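Side-chain contacts in thioredoxin peroxidase 2 (Plasmodium falciparum, PDB 2C0D), which probably reduces hydrogen peroxide and organic hydroperoxides to water and alcohols as a thioredoxin-dependent 2-Cys peroxiredoxin of the mitochondrion: residues 182-185 with 186-189; 162-165 with 166-170; 125-128 with 129-133; 65-68 with 69-72. All coordinates share one frame; numbering follows the deposited sequence.

Contact 1 of 4, residues 182-185 with 186-189; sequences IIHV and DTSG
H184 O is gripped twice by S188, by the backbone N at 2.8 Å and by the hydroxyl OG at 2.7 Å. The amide follows the usual helical path, but the hydroxyl comes down on the carbonyl from above its plane, 45° out of it. What brings OG back is the first torsion of S188 (chi1 73°), which sets the hydroxyl between the backbone N and the carbonyl carbon. The same fold of the side chain lays S188 over one face of the H184 imidazole: CB sits 4.0 Å from the ring centroid in a CH-pi contact, and OG lies above the plane nearer the rim. With chi1 at -179°, H184 sends its ring along the helix toward S188, and beyond the helix NE2 is bonded to E190 OE2. S188 OG also takes the N-H of E190, so the serine ties the last turn to the residue two further on. On another side of the helix D186 lies alongside I182, with D186 OD2 4.1 Å from I182 CG2; its carboxylate is spoken for by R159 in a salt bridge through OD1 and by the hydroxyl of Y58 through OD2. I182 and V185 also pack on I168 of the second subunit. The run of helical bonds ends with G189 N on V185 O at 2.8 Å, and G189 then leaves the helix. This is a helix end closed by a glycine of positive phi, here on helix 172-188, with a serine hydroxyl adding a second bond to a carbonyl of the final turn.

Contact 2 of 4, residues 162-165 with 166-170; sequences TVND and LPIGR
N164 points the NH2 end of its carboxamide at the turn that follows, ND2 meeting I168 O at 3.0 Å in an almost straight bond of 177°. The oxygen lies in the amide plane of N164, yet ND2 stands above the carbonyl plane of I168, so the two flat groups are turned steeply against each other. A water bonded to ND2 and to G169 O takes up the other side of the NH2 group.

The I168 side chain slants across the stem of D165. CD1 of I168 rests on D165 CB at 3.6 Å, and P167 CD comes up to D165 CG at the same distance, so proline and isoleucine cover two adjacent sides of the aspartate stem. Its CG swings away from the backbone N (chi1 -160°), and OD2 thereby makes a salt bridge with R159 of the second subunit, while a water links OD1 to L166 N. In the backbone, I168 N closes the type I turn on D165 O, 3.0 Å.

T162 and V163 pair antiparallel with a strand of the second subunit, continuing the sheet across the interface, and G169 lies beside C72, the predicted peroxidatic cysteine. The guanidinium of R170 is paired with E75, and its NE meets T162 O through a water. With both amide hydrogens of N164 engaged, the flip of its carboxamide is probably fixed, and the buried charge of D165 is probably steadied by the arginine across the interface.

Contact 3 of 4, residues 125-128 with 129-133; sequences VSDI and NKDIS
D127 to K130 form a type I turn, closed by K130 N on D127 O at 3.0 Å, and K130, with positive phi, stands immediately before helix 131-135. The carboxylate of D127 reaches across this turn to the N-H groups of the first helical turn. Its CG is anti to the backbone N (chi1 -179°), which swings the group over the helix start. OD1 takes I132 N at 3.0 Å on its syn side, 32° out of the carboxylate plane. OD2 is held twice by S133: by the N at 2.7 Å, from above the plane, and by OG at 2.8 Å, nearly along the C-O axis. One serine thus pins one oxygen with both backbone and side chain, which probably restricts rotation of the carboxylate.

I132 runs alongside D127 but points the other way, with I132 CB 3.4 Å from D127 OD1. The second aspartate, D131, puts its OD1 3.9 Å from D127 OD1; a water donates to both and accepts from N129 N, and the helix N terminus probably eases the closeness of the two charges. OD2 of D131 is taken by the hydroxyl of Y32.

V125 CG1 also reaches I132 CD1, 4.2 Å away. Strand 123-126 runs between strands 91-97 and 35-39, and I132 and S133 carry the following helix down onto A36 of strand 35-39 and F63 of strand 58-63, while D127 and S133 touch V98.

Contact 4 of 4, residues 65-68 with 69-72; sequences PLNY and TFVC
N67 OD1 accepts the N-H of F70 at 3.1 Å, with the donor tilted 27° from the carbonyl plane of the side-chain amide. The same oxygen lies at the edge of the F70 ring, 3.4 Å from CD2, and the amide and ring planes stand 85° apart. At chi1 51° the N67 side chain folds back over its own backbone, which puts OD1 beside F70 N. The main-chain oxygen of N67 takes V71 N at 2.9 Å, and adds only a weak bond to F70 N. T69 CG2 lies over the centre of one F70 ring face, 3.7 Å above the plane.

P65, T69 and C72 fall in the spacing of the PxxxTxxC signature of peroxiredoxins, the loop that presents the cysteine, here C72, which is predicted to form the sulfenic acid intermediate. A water bridges P65 O and C72 N, tying the two ends of this loop.

Around these bonds, P65 crosses F70 at about a right angle, its CG 3.8 Å from F70 CB. L66 CD2 meets V71 CG2 at 4.0 Å, and both side chains lie on W107 of helix 101-109. Farther out, F70 O is bonded by R147, whose side chain also touches P65 and C72. C72 SG is joined by a disulfide to C192 of the second subunit.

From the N terminus the order is contact 4, contact 3, contact 2, contact 1; the first three each close a loop or turn, contact 1 the end of a helix, and none nests in or crosses another. Contact 4 shapes the loop between strand 58-63 and helix 73-81, and contact 3 the turn from strand 123-126 into helix 131-135. Contact 2 turns the chain from strand 158-164 toward helix 172-188, whose far end contact 1 closes. Contacts 2 and 4 touch: L166 packs on F70 and P65, and G169 CA lies 4.3 Å from C72 SG. Contacts 1, 2 and 4 also reach the second subunit, whereas contact 3 stays within its own chain.

Contact 1 of 4, residues 182-185 with 186-189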
loop_
_atom_site.group_PDB
_atom_site.type_symbol
_atom_site.label_atom_id
_atom_site.label_comp_id
_atom_site.label_asym_id
_atom_site.label_seq_id
_atom_site.Cartn_x
_atom_site.Cartn_y
_atom_site.Cartn_z
ATOM N N ILE B 182 -1.255 12.229 -5.489
ATOM C CA ILE B 182 -1.655 12.943 -4.274
ATOM C C ILE B 182 -1.532 14.460 -4.461
ATOM O O ILE B 182 -2.447 15.215 -4.100
ATOM C CB ILE B 182 -0.838 12.467 -3.053
ATOM C CG1 ILE B 182 -1.200 10.993 -2.751
ATOM C CG2 ILE B 182 -1.060 13.440 -1.813
ATOM C CD1 ILE B 182 -0.163 10.251 -1.841
ATOM N N ILE B 183 -0.419 14.889 -5.060
ATOM C CA ILE B 183 -0.240 16.309 -5.375
ATOM C C ILE B 183 -1.380 16.811 -6.293
ATOM O O ILE B 183 -1.935 17.900 -6.077
ATOM C CB ILE B 183 1.169 16.586 -5.924
ATOM C CG1 ILE B 183 2.181 16.363 -4.795
ATOM C CG2 ILE B 183 1.273 18.026 -6.504
ATOM C CD1 ILE B 183 3.674 16.344 -5.309
ATOM N N HIS B 184 -1.725 16.014 -7.283
ATOM C CA HIS B 184 -2.845 16.358 -8.183
ATOM C C HIS B 184 -4.164 16.572 -7.452
ATOM O O HIS B 184 -4.892 17.558 -7.743
ATOM C CB HIS B 184 -3.004 15.348 -9.328
ATOM C CG HIS B 184 -4.127 15.701 -10.248
ATOM N ND1 HIS B 184 -4.118 16.850 -11.006
ATOM C CD2 HIS B 184 -5.327 15.109 -10.469
ATOM C CE1 HIS B 184 -5.251 16.934 -11.687
ATOM N NE2 HIS B 184 -6.008 15.899 -11.366
ATOM N N VAL B 185 -4.500 15.665 -6.525
ATOM C CA VAL B 185 -5.703 15.808 -5.703
ATOM C C VAL B 185 -5.631 17.126 -4.939
ATOM O O VAL B 185 -6.616 17.879 -4.879
ATOM C CB VAL B 185 -5.838 14.625 -4.678
ATOM C CG1 VAL B 185 -6.947 14.894 -3.655
ATOM C CG2 VAL B 185 -6.124 13.354 -5.441
ATOM N N ASP B 186 -4.453 17.418 -4.370
ATOM C CA ASP B 186 -4.305 18.623 -3.549
ATOM C C ASP B 186 -4.482 19.906 -4.353
ATOM O O ASP B 186 -4.978 20.910 -3.827
ATOM C CB ASP B 186 -2.945 18.617 -2.859
ATOM C CG ASP B 186 -2.881 17.622 -1.713
ATOM O OD1 ASP B 186 -3.937 17.035 -1.376
ATOM O OD2 ASP B 186 -1.775 17.436 -1.154
ATOM N N THR B 187 -4.106 19.869 -5.621
ATOM C CA THR B 187 -4.163 21.089 -6.438
ATOM C C THR B 187 -5.473 21.228 -7.223
ATOM O O THR B 187 -5.917 22.346 -7.484
ATOM C CB THR B 187 -2.908 21.241 -7.332
ATOM O OG1 THR B 187 -2.808 20.154 -8.252
ATOM C CG2 THR B 187 -1.650 21.235 -6.485
ATOM N N SER B 188 -6.124 20.111 -7.539
ATOM C CA SER B 188 -7.327 20.138 -8.412
ATOM C C SER B 188 -8.635 19.725 -7.728
ATOM O O SER B 188 -9.734 20.020 -8.231
ATOM C CB SER B 188 -7.093 19.235 -9.612
ATOM O OG SER B 188 -7.156 17.870 -9.217
ATOM N N GLY B 189 -8.534 19.015 -6.605
ATOM C CA GLY B 189 -9.707 18.461 -5.953
ATOM C C GLY B 189 -10.439 17.347 -6.717
ATOM O O GLY B 189 -11.518 16.947 -6.299
#

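Contact 2 of 4, residues 162-165 with 166-170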
loop_
_atom_site.group_PDB
_atom_site.type_symbol
_atom_site.label_atom_id
_atom_site.label_comp_id
_atom_site.label_asym_id
_atom_site.label_seq_id
_atom_site.Cartn_x
_atom_site.Cartn_y
_atom_site.Cartn_z
ATOM N N THR B 162 1.520 1.635 2.255
ATOM C CA THR B 162 1.757 0.328 1.606
ATOM C C THR B 162 2.684 -0.460 2.530
ATOM O O THR B 162 3.673 0.104 3.047
ATOM C CB THR B 162 2.426 0.405 0.208
ATOM O OG1 THR B 162 1.549 1.034 -0.764
ATOM C CG2 THR B 162 2.695 -1.017 -0.320
ATOM N N VAL B 163 2.366 -1.726 2.754
ATOM C CA VAL B 163 3.302 -2.624 3.451
ATOM C C VAL B 163 3.618 -3.766 2.491
ATOM O O VAL B 163 2.737 -4.595 2.161
ATOM C CB VAL B 163 2.812 -3.116 4.800
ATOM C CG1 VAL B 163 3.907 -3.964 5.503
ATOM C CG2 VAL B 163 2.311 -1.943 5.719
ATOM N N ASN B 164 4.841 -3.756 1.976
ATOM C CA ASN B 164 5.307 -4.774 1.018
ATOM C C ASN B 164 5.654 -6.058 1.745
ATOM O O ASN B 164 5.977 -6.042 2.926
ATOM C CB ASN B 164 6.578 -4.279 0.335
ATOM C CG ASN B 164 6.376 -3.909 -1.104
ATOM O OD1 ASN B 164 5.313 -3.448 -1.502
ATOM N ND2 ASN B 164 7.431 -4.079 -1.908
ATOM N N ASP B 165 5.615 -7.178 1.025
ATOM C CA ASP B 165 6.165 -8.426 1.509
ATOM C C ASP B 165 7.622 -8.163 1.972
ATOM O O ASP B 165 8.366 -7.489 1.286
ATOM C CB ASP B 165 6.148 -9.391 0.322
ATOM C CG ASP B 165 6.235 -10.837 0.717
ATOM O OD1 ASP B 165 5.851 -11.205 1.855
ATOM O OD2 ASP B 165 6.682 -11.613 -0.165
ATOM N N LEU B 166 8.019 -8.707 3.125
ATOM C CA LEU B 166 9.349 -8.443 3.644
ATOM C C LEU B 166 10.528 -8.667 2.677
ATOM O O LEU B 166 11.460 -7.868 2.671
ATOM C CB LEU B 166 9.555 -9.225 4.943
ATOM C CG LEU B 166 10.391 -8.674 6.086
ATOM C CD1 LEU B 166 10.377 -7.145 6.213
ATOM C CD2 LEU B 166 9.933 -9.377 7.379
ATOM N N PRO B 167 10.519 -9.754 1.879
ATOM C CA PRO B 167 11.602 -9.933 0.883
ATOM C C PRO B 167 11.615 -9.020 -0.347
ATOM O O PRO B 167 12.569 -9.068 -1.131
ATOM C CB PRO B 167 11.433 -11.390 0.419
ATOM C CG PRO B 167 10.372 -11.977 1.229
ATOM C CD PRO B 167 9.611 -10.913 1.929
ATOM N N ILE B 168 10.611 -8.158 -0.509
ATOM C CA ILE B 168 10.484 -7.425 -1.771
ATOM C C ILE B 168 10.744 -5.936 -1.600
ATOM O O ILE B 168 9.989 -5.261 -0.892
ATOM C CB ILE B 168 9.060 -7.642 -2.372
ATOM C CG1 ILE B 168 8.754 -9.142 -2.463
ATOM C CG2 ILE B 168 8.913 -6.916 -3.734
ATOM C CD1 ILE B 168 7.392 -9.511 -3.047
ATOM N N GLY B 169 11.784 -5.424 -2.279
ATOM C CA GLY B 169 12.129 -4.001 -2.260
ATOM C C GLY B 169 11.092 -3.099 -2.942
ATOM O O GLY B 169 10.274 -3.567 -3.754
ATOM N N ARG B 170 11.102 -1.821 -2.601
ATOM C CA ARG B 170 10.100 -0.882 -3.122
ATOM C C ARG B 170 10.569 -0.328 -4.470
ATOM O O ARG B 170 11.784 -0.225 -4.702
ATOM C CB ARG B 170 9.792 0.222 -2.086
ATOM C CG ARG B 170 8.959 -0.303 -0.871
ATOM C CD ARG B 170 9.899 -0.734 0.316
ATOM N NE ARG B 170 9.353 -0.109 1.493
ATOM C CZ ARG B 170 10.030 0.178 2.563
ATOM N NH1 ARG B 170 11.326 -0.134 2.673
ATOM N NH2 ARG B 170 9.375 0.773 3.533
HETATM O O HOH W 1 6.255 -0.340 1.175
HETATM O O HOH W 2 7.653 -3.301 -4.814
HETATM O O HOH W 3 6.259 -10.542 4.445
#

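Contact 3 of 4, residues 125-128 with 129-133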
loop_
_atom_site.group_PDB
_atom_site.type_symbol
_atom_site.label_atom_id
_atom_site.label_comp_id
_atom_site.label_asym_id
_atom_site.label_seq_id
_atom_site.Cartn_x
_atom_site.Cartn_y
_atom_site.Cartn_z
ATOM N N VAL B 125 16.345 7.859 10.240
ATOM C CA VAL B 125 15.834 8.101 11.582
ATOM C C VAL B 125 15.964 6.840 12.401
ATOM O O VAL B 125 15.611 5.736 11.956
ATOM C CB VAL B 125 14.325 8.430 11.520
ATOM C CG1 VAL B 125 13.751 8.686 12.941
ATOM C CG2 VAL B 125 14.132 9.642 10.647
ATOM N N SER B 126 16.407 7.029 13.646
ATOM C CA SER B 126 16.543 5.904 14.574
ATOM C C SER B 126 15.334 5.737 15.499
ATOM O O SER B 126 15.154 6.511 16.475
ATOM C CB SER B 126 17.826 6.076 15.381
ATOM O OG SER B 126 18.912 5.638 14.597
ATOM N N ASP B 127 14.515 4.719 15.212
ATOM C CA ASP B 127 13.318 4.402 16.036
ATOM C C ASP B 127 13.732 3.468 17.211
ATOM O O ASP B 127 13.259 2.335 17.334
ATOM C CB ASP B 127 12.236 3.746 15.162
ATOM C CG ASP B 127 10.951 3.420 15.933
ATOM O OD1 ASP B 127 10.667 4.065 16.976
ATOM O OD2 ASP B 127 10.177 2.567 15.429
ATOM N N ILE B 128 14.634 3.969 18.073
ATOM C CA ILE B 128 15.294 3.063 19.016
ATOM C C ILE B 128 14.375 2.594 20.117
ATOM O O ILE B 128 14.626 1.519 20.674
ATOM C CB ILE B 128 16.585 3.597 19.659
ATOM C CG1 ILE B 128 16.327 4.981 20.260
ATOM C CG2 ILE B 128 17.814 3.377 18.704
ATOM C CD1 ILE B 128 17.414 5.327 21.243
ATOM N N ASN B 129 13.270 3.315 20.360
ATOM C CA ASN B 129 12.298 2.834 21.360
ATOM C C ASN B 129 11.093 2.072 20.744
ATOM O O ASN B 129 10.195 1.634 21.478
ATOM C CB ASN B 129 11.790 4.004 22.203
ATOM C CG ASN B 129 12.903 4.704 22.958
ATOM O OD1 ASN B 129 13.892 4.083 23.372
ATOM N ND2 ASN B 129 12.752 6.036 23.133
ATOM N N LYS B 130 11.100 1.949 19.413
ATOM C CA LYS B 130 10.110 1.188 18.604
ATOM C C LYS B 130 8.724 1.799 18.516
ATOM O O LYS B 130 7.856 1.214 17.851
ATOM C CB LYS B 130 9.992 -0.296 19.041
ATOM C CG LYS B 130 11.374 -0.983 19.154
ATOM C CD LYS B 130 11.221 -2.450 19.451
ATOM C CE LYS B 130 12.586 -3.093 19.662
ATOM N NZ LYS B 130 12.983 -2.867 21.098
ATOM N N ASP B 131 8.517 2.960 19.137
ATOM C CA ASP B 131 7.177 3.608 19.146
ATOM C C ASP B 131 6.750 4.152 17.770
ATOM O O ASP B 131 5.541 4.230 17.476
ATOM C CB ASP B 131 7.089 4.712 20.208
ATOM C CG ASP B 131 8.066 5.830 19.961
ATOM O OD1 ASP B 131 9.263 5.622 20.283
ATOM O OD2 ASP B 131 7.665 6.932 19.458
ATOM N N ILE B 132 7.715 4.505 16.917
ATOM C CA ILE B 132 7.342 5.031 15.613
ATOM C C ILE B 132 6.800 3.867 14.806
ATOM O O ILE B 132 5.683 3.936 14.256
ATOM C CB ILE B 132 8.517 5.691 14.891
ATOM C CG1 ILE B 132 9.110 6.860 15.745
ATOM C CG2 ILE B 132 8.036 6.231 13.504
ATOM C CD1 ILE B 132 10.397 7.391 15.114
ATOM N N SER B 133 7.582 2.790 14.724
ATOM C CA SER B 133 7.097 1.595 13.982
ATOM C C SER B 133 5.795 1.075 14.575
ATOM O O SER B 133 4.890 0.688 13.825
ATOM C CB SER B 133 8.153 0.472 13.917
ATOM O OG SER B 133 9.337 0.979 13.301
HETATM O O HOH W 4 11.732 5.472 18.966
HETATM O O HOH W 5 14.552 -0.770 22.065
#

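Contact 4 of 4, residues 65-68 with 69-72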
loop_
_atom_site.group_PDB
_atom_site.type_symbol
_atom_site.label_atom_id
_atom_site.label_comp_id
_atom_site.label_asym_id
_atom_site.label_seq_id
_atom_site.Cartn_x
_atom_site.Cartn_y
_atom_site.Cartn_z
ATOM N N PRO B 65 13.851 -3.111 7.632
ATOM C CA PRO B 65 14.650 -3.922 8.558
ATOM C C PRO B 65 16.151 -3.884 8.209
ATOM O O PRO B 65 16.514 -3.737 7.034
ATOM C CB PRO B 65 14.089 -5.345 8.306
ATOM C CG PRO B 65 13.847 -5.358 6.817
ATOM C CD PRO B 65 13.246 -3.940 6.558
ATOM N N LEU B 66 16.995 -3.986 9.245
ATOM C CA LEU B 66 18.440 -4.119 9.063
ATOM C C LEU B 66 19.005 -5.493 9.474
ATOM O O LEU B 66 20.213 -5.688 9.410
ATOM C CB LEU B 66 19.193 -3.026 9.827
ATOM C CG LEU B 66 19.105 -1.605 9.265
ATOM C CD1 LEU B 66 20.088 -0.661 10.015
ATOM C CD2 LEU B 66 19.353 -1.533 7.776
ATOM N N ASN B 67 18.152 -6.448 9.819
ATOM C CA ASN B 67 18.678 -7.796 10.126
ATOM C C ASN B 67 19.253 -8.428 8.854
ATOM O O ASN B 67 18.828 -8.092 7.739
ATOM C CB ASN B 67 17.637 -8.679 10.789
ATOM C CG ASN B 67 16.350 -8.697 10.035
ATOM O OD1 ASN B 67 16.230 -9.392 9.034
ATOM N ND2 ASN B 67 15.362 -7.937 10.517
ATOM N N TYR B 68 20.238 -9.301 8.993
ATOM C CA TYR B 68 20.861 -9.872 7.787
ATOM C C TYR B 68 19.905 -10.639 6.882
ATOM O O TYR B 68 20.109 -10.670 5.666
ATOM C CB TYR B 68 22.049 -10.761 8.129
ATOM C CG TYR B 68 23.230 -10.008 8.714
ATOM C CD1 TYR B 68 23.545 -8.715 8.300
ATOM C CD2 TYR B 68 24.062 -10.628 9.654
ATOM C CE1 TYR B 68 24.618 -8.022 8.844
ATOM C CE2 TYR B 68 25.172 -9.956 10.189
ATOM C CZ TYR B 68 25.432 -8.652 9.779
ATOM O OH TYR B 68 26.506 -7.954 10.299
ATOM N N THR B 69 18.894 -11.270 7.458
ATOM C CA THR B 69 17.958 -12.038 6.633
ATOM C C THR B 69 17.266 -11.138 5.612
ATOM O O THR B 69 17.178 -11.510 4.418
ATOM C CB THR B 69 16.926 -12.793 7.464
ATOM O OG1 THR B 69 17.626 -13.694 8.332
ATOM C CG2 THR B 69 16.018 -13.636 6.546
ATOM N N PHE B 70 16.788 -9.975 6.066
ATOM C CA PHE B 70 15.909 -9.141 5.222
ATOM C C PHE B 70 16.450 -7.785 4.752
ATOM O O PHE B 70 15.755 -7.050 4.019
ATOM C CB PHE B 70 14.573 -8.937 5.937
ATOM C CG PHE B 70 13.782 -10.197 6.100
ATOM C CD1 PHE B 70 13.238 -10.850 4.979
ATOM C CD2 PHE B 70 13.596 -10.747 7.347
ATOM C CE1 PHE B 70 12.500 -12.026 5.126
ATOM C CE2 PHE B 70 12.841 -11.938 7.503
ATOM C CZ PHE B 70 12.300 -12.562 6.384
ATOM N N VAL B 71 17.679 -7.439 5.142
ATOM C CA VAL B 71 18.238 -6.152 4.746
ATOM C C VAL B 71 18.351 -6.014 3.207
ATOM O O VAL B 71 18.742 -6.969 2.513
ATOM C CB VAL B 71 19.615 -5.897 5.413
ATOM C CG1 VAL B 71 20.665 -7.009 4.972
ATOM C CG2 VAL B 71 20.088 -4.468 5.148
ATOM N N CYS B 72 17.996 -4.830 2.704
ATOM C CA CYS B 72 17.898 -4.576 1.256
ATOM C C CYS B 72 18.524 -3.208 0.925
ATOM O O CYS B 72 17.836 -2.180 0.830
ATOM C CB CYS B 72 16.438 -4.687 0.842
ATOM S SG CYS B 72 16.176 -4.306 -0.891
HETATM O O HOH W 6 16.217 -3.329 4.321
HETATM O O HOH W 7 19.265 -9.650 2.688
#